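Malate dehydrogenase (Entamoeba histolytica, PDB 3I0P) probably catalyses the NAD-dependent interconversion of malate and oxaloacetate. Local coordinates at residues E106-Y111 against E137-I142. Residues are numbered along the deposited sequence; the frame is centred on the assembly and turned at random.
Sequences EKAKKY and EGCIGI
K109, near the C-terminal end of helix 93-111, reaches across to the backbone carbonyl of E137, while the preceding residue, A108, meets C139. The lysine can be followed outward. Its CB leaves the helix obliquely, pointing neither at 137-142 nor from it. CG lies beside the backbone N and anti to the carbonyl carbon, and a bend at chi2 (-69°) turns CD toward the other segment; from there the chain runs extended. CE passes alongside E137, 4.3 Å from its CB and 3.3 Å from its O. At the tip, NZ gives a hydrogen bond of 2.7 Å to E137 O, approaching at a C=O...N angle of 158° and tilted 20° from the carbonyl plane. E137 OE1 stays 5.0 Å from K109 NZ, too far for a salt bridge although the opposite charges may still attract.

Beneath this polar link, A108 CB rests 4.2 Å from C139 SG, both residues buried and each with its CB pointing toward the other segment. A108 also packs on A288 of strand 282-290, the strand between 113-121 and 139-145 in the mixed sheet, so the helix lies against the sheet here.

The accepting carbonyl sits where helix 127-136 gives way to strand 139-145. G138, with positive phi, is the C' residue of the Schellman motif that ends that helix. The contact therefore joins the end of one helix to the turn ending another. Chemically it is a small apolar touch inside and, on the solvent-exposed side, an ammonium, presumably charged, on a neutral carbonyl at a helix C-terminus, where the helix dipole would probably favour a positive group.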
ATOM      1  N   GLU A 106       5.229 -19.802   9.387  1.00 26.22           N
ATOM      2  CA  GLU A 106       5.664 -21.184   9.370  1.00 27.18           C
ATOM      3  C   GLU A 106       5.887 -21.651   7.927  1.00 27.04           C
ATOM      4  O   GLU A 106       6.927 -22.228   7.604  1.00 27.19           O
ATOM      5  CB  GLU A 106       4.594 -22.024  10.068  1.00 27.70           C
ATOM      6  CG  GLU A 106       5.026 -23.399  10.551  1.00 31.08           C
ATOM      7  CD  GLU A 106       3.828 -24.294  10.904  1.00 35.56           C
ATOM      8  OE1 GLU A 106       2.661 -23.863  10.701  1.00 36.52           O
ATOM      9  OE2 GLU A 106       4.061 -25.431  11.385  1.00 36.79           O
ATOM     10  N   LYS A 107       4.905 -21.377   7.070  1.00 26.85           N
ATOM     11  CA  LYS A 107       4.987 -21.646   5.634  1.00 26.53           C
ATOM     12  C   LYS A 107       6.076 -20.843   4.922  1.00 26.57           C
ATOM     13  O   LYS A 107       6.653 -21.318   3.941  1.00 26.64           O
ATOM     14  CB  LYS A 107       3.646 -21.361   4.953  1.00 26.36           C
ATOM     15  CG  LYS A 107       2.475 -22.124   5.519  1.00 25.81           C
ATOM     16  CD  LYS A 107       1.235 -21.922   4.679  1.00 24.89           C
ATOM     17  CE  LYS A 107       0.134 -22.867   5.112  1.00 25.71           C
ATOM     18  NZ  LYS A 107       0.548 -24.297   4.970  1.00 25.95           N
ATOM     19  N   ALA A 108       6.346 -19.627   5.387  1.00 26.56           N
ATOM     20  CA  ALA A 108       7.386 -18.821   4.752  1.00 27.07           C
ATOM     21  C   ALA A 108       8.751 -19.412   5.065  1.00 27.52           C
ATOM     22  O   ALA A 108       9.607 -19.489   4.190  1.00 27.30           O
ATOM     23  CB  ALA A 108       7.305 -17.358   5.182  1.00 27.07           C
ATOM     24  N   LYS A 109       8.925 -19.856   6.311  1.00 28.06           N
ATOM     25  CA  LYS A 109      10.167 -20.478   6.765  1.00 28.41           C
ATOM     26  C   LYS A 109      10.489 -21.762   6.006  1.00 28.89           C
ATOM     27  O   LYS A 109      11.656 -22.066   5.751  1.00 28.82           O
ATOM     28  CB  LYS A 109      10.101 -20.763   8.262  1.00 28.20           C
ATOM     29  CG  LYS A 109      10.099 -19.520   9.138  1.00 28.53           C
ATOM     30  CD  LYS A 109      11.428 -18.804   9.092  1.00 28.64           C
ATOM     31  CE  LYS A 109      11.656 -18.038  10.371  1.00 29.99           C
ATOM     32  NZ  LYS A 109      12.887 -17.221  10.263  1.00 30.54           N
ATOM     33  N   LYS A 110       9.454 -22.506   5.636  1.00 29.46           N
ATOM     34  CA  LYS A 110       9.649 -23.752   4.914  1.00 30.24           C
ATOM     35  C   LYS A 110       9.800 -23.569   3.396  1.00 30.21           C
ATOM     36  O   LYS A 110      10.561 -24.302   2.774  1.00 30.48           O
ATOM     37  CB  LYS A 110       8.521 -24.737   5.231  1.00 30.66           C
ATOM     38  CG  LYS A 110       8.877 -26.190   4.958  1.00 33.07           C
ATOM     39  CD  LYS A 110       7.686 -27.104   5.215  1.00 37.54           C
ATOM     40  CE  LYS A 110       7.864 -28.457   4.505  1.00 39.09           C
ATOM     41  NZ  LYS A 110       6.840 -29.445   4.960  1.00 39.83           N
ATOM     42  N   TYR A 111       9.091 -22.597   2.808  1.00 30.19           N
ATOM     43  CA  TYR A 111       9.037 -22.445   1.339  1.00 29.63           C
ATOM     44  C   TYR A 111       9.494 -21.100   0.804  1.00 28.75           C
ATOM     45  O   TYR A 111       9.748 -20.969  -0.395  1.00 29.03           O
ATOM     46  CB  TYR A 111       7.630 -22.712   0.814  1.00 30.16           C
ATOM     47  CG  TYR A 111       7.134 -24.111   1.062  1.00 32.53           C
ATOM     48  CD1 TYR A 111       6.265 -24.376   2.117  1.00 35.01           C
ATOM     49  CD2 TYR A 111       7.531 -25.174   0.244  1.00 34.87           C
ATOM     50  CE1 TYR A 111       5.802 -25.660   2.357  1.00 37.14           C
ATOM     51  CE2 TYR A 111       7.072 -26.465   0.473  1.00 36.60           C
ATOM     52  CZ  TYR A 111       6.206 -26.701   1.533  1.00 38.10           C
ATOM     53  OH  TYR A 111       5.737 -27.977   1.782  1.00 40.85           O
ATOM     54  N   GLU A 137      10.267 -12.889  13.625  1.00 24.01           N
ATOM     55  CA  GLU A 137      10.769 -14.130  13.020  1.00 24.29           C
ATOM     56  C   GLU A 137      11.625 -13.902  11.769  1.00 23.97           C
ATOM     57  O   GLU A 137      11.876 -14.847  11.018  1.00 24.32           O
ATOM     58  CB  GLU A 137       9.605 -15.070  12.644  1.00 24.73           C
ATOM     59  CG  GLU A 137       8.749 -15.573  13.800  1.00 26.79           C
ATOM     60  CD  GLU A 137       9.584 -16.137  14.923  1.00 30.41           C
ATOM     61  OE1 GLU A 137      10.433 -17.019  14.648  1.00 31.02           O
ATOM     62  OE2 GLU A 137       9.405 -15.680  16.076  1.00 32.54           O
ATOM     63  N   GLY A 138      12.052 -12.665  11.527  1.00 23.44           N
ATOM     64  CA  GLY A 138      12.882 -12.362  10.357  1.00 23.00           C
ATOM     65  C   GLY A 138      12.151 -12.390   9.020  1.00 22.83           C
ATOM     66  O   GLY A 138      12.768 -12.565   7.963  1.00 22.97           O
ATOM     67  N   CYS A 139      10.832 -12.211   9.064  1.00 22.28           N
ATOM     68  CA  CYS A 139      10.019 -12.089   7.864  1.00 21.32           C
ATOM     69  C   CYS A 139       9.467 -10.671   7.706  1.00 21.05           C
ATOM     70  O   CYS A 139       9.242  -9.969   8.694  1.00 20.57           O
ATOM     71  CB  CYS A 139       8.844 -13.042   7.939  1.00 21.24           C
ATOM     72  SG  CYS A 139       9.254 -14.774   7.927  1.00 21.67           S
ATOM     73  N   ILE A 140       9.266 -10.258   6.455  1.00 20.48           N
ATOM     74  CA  ILE A 140       8.448  -9.096   6.146  1.00 19.94           C
ATOM     75  C   ILE A 140       7.018  -9.553   6.364  1.00 19.33           C
ATOM     76  O   ILE A 140       6.636 -10.603   5.854  1.00 19.68           O
ATOM     77  CB  ILE A 140       8.638  -8.645   4.678  1.00 20.12           C
ATOM     78  CG1 ILE A 140      10.041  -8.056   4.474  1.00 20.82           C
ATOM     79  CG2 ILE A 140       7.585  -7.620   4.277  1.00 19.73           C
ATOM     80  CD1 ILE A 140      10.600  -8.188   3.043  1.00 20.19           C
ATOM     81  N   GLY A 141       6.239  -8.792   7.129  1.00 18.59           N
ATOM     82  CA  GLY A 141       4.836  -9.128   7.369  1.00 17.91           C
ATOM     83  C   GLY A 141       3.854  -8.078   6.891  1.00 17.58           C
ATOM     84  O   GLY A 141       3.923  -6.917   7.289  1.00 17.89           O
ATOM     85  N   ILE A 142       2.938  -8.492   6.031  1.00 17.10           N
ATOM     86  CA  ILE A 142       1.938  -7.597   5.463  1.00 16.92           C
ATOM     87  C   ILE A 142       0.569  -8.170   5.791  1.00 17.26           C
ATOM     88  O   ILE A 142       0.325  -9.365   5.598  1.00 17.75           O
ATOM     89  CB  ILE A 142       2.102  -7.445   3.922  1.00 16.69           C
ATOM     90  CG1 ILE A 142       3.508  -6.923   3.573  1.00 15.88           C
ATOM     91  CG2 ILE A 142       1.003  -6.545   3.351  1.00 16.14           C
ATOM     92  CD1 ILE A 142       3.884  -7.025   2.097  1.00 14.24           C
TER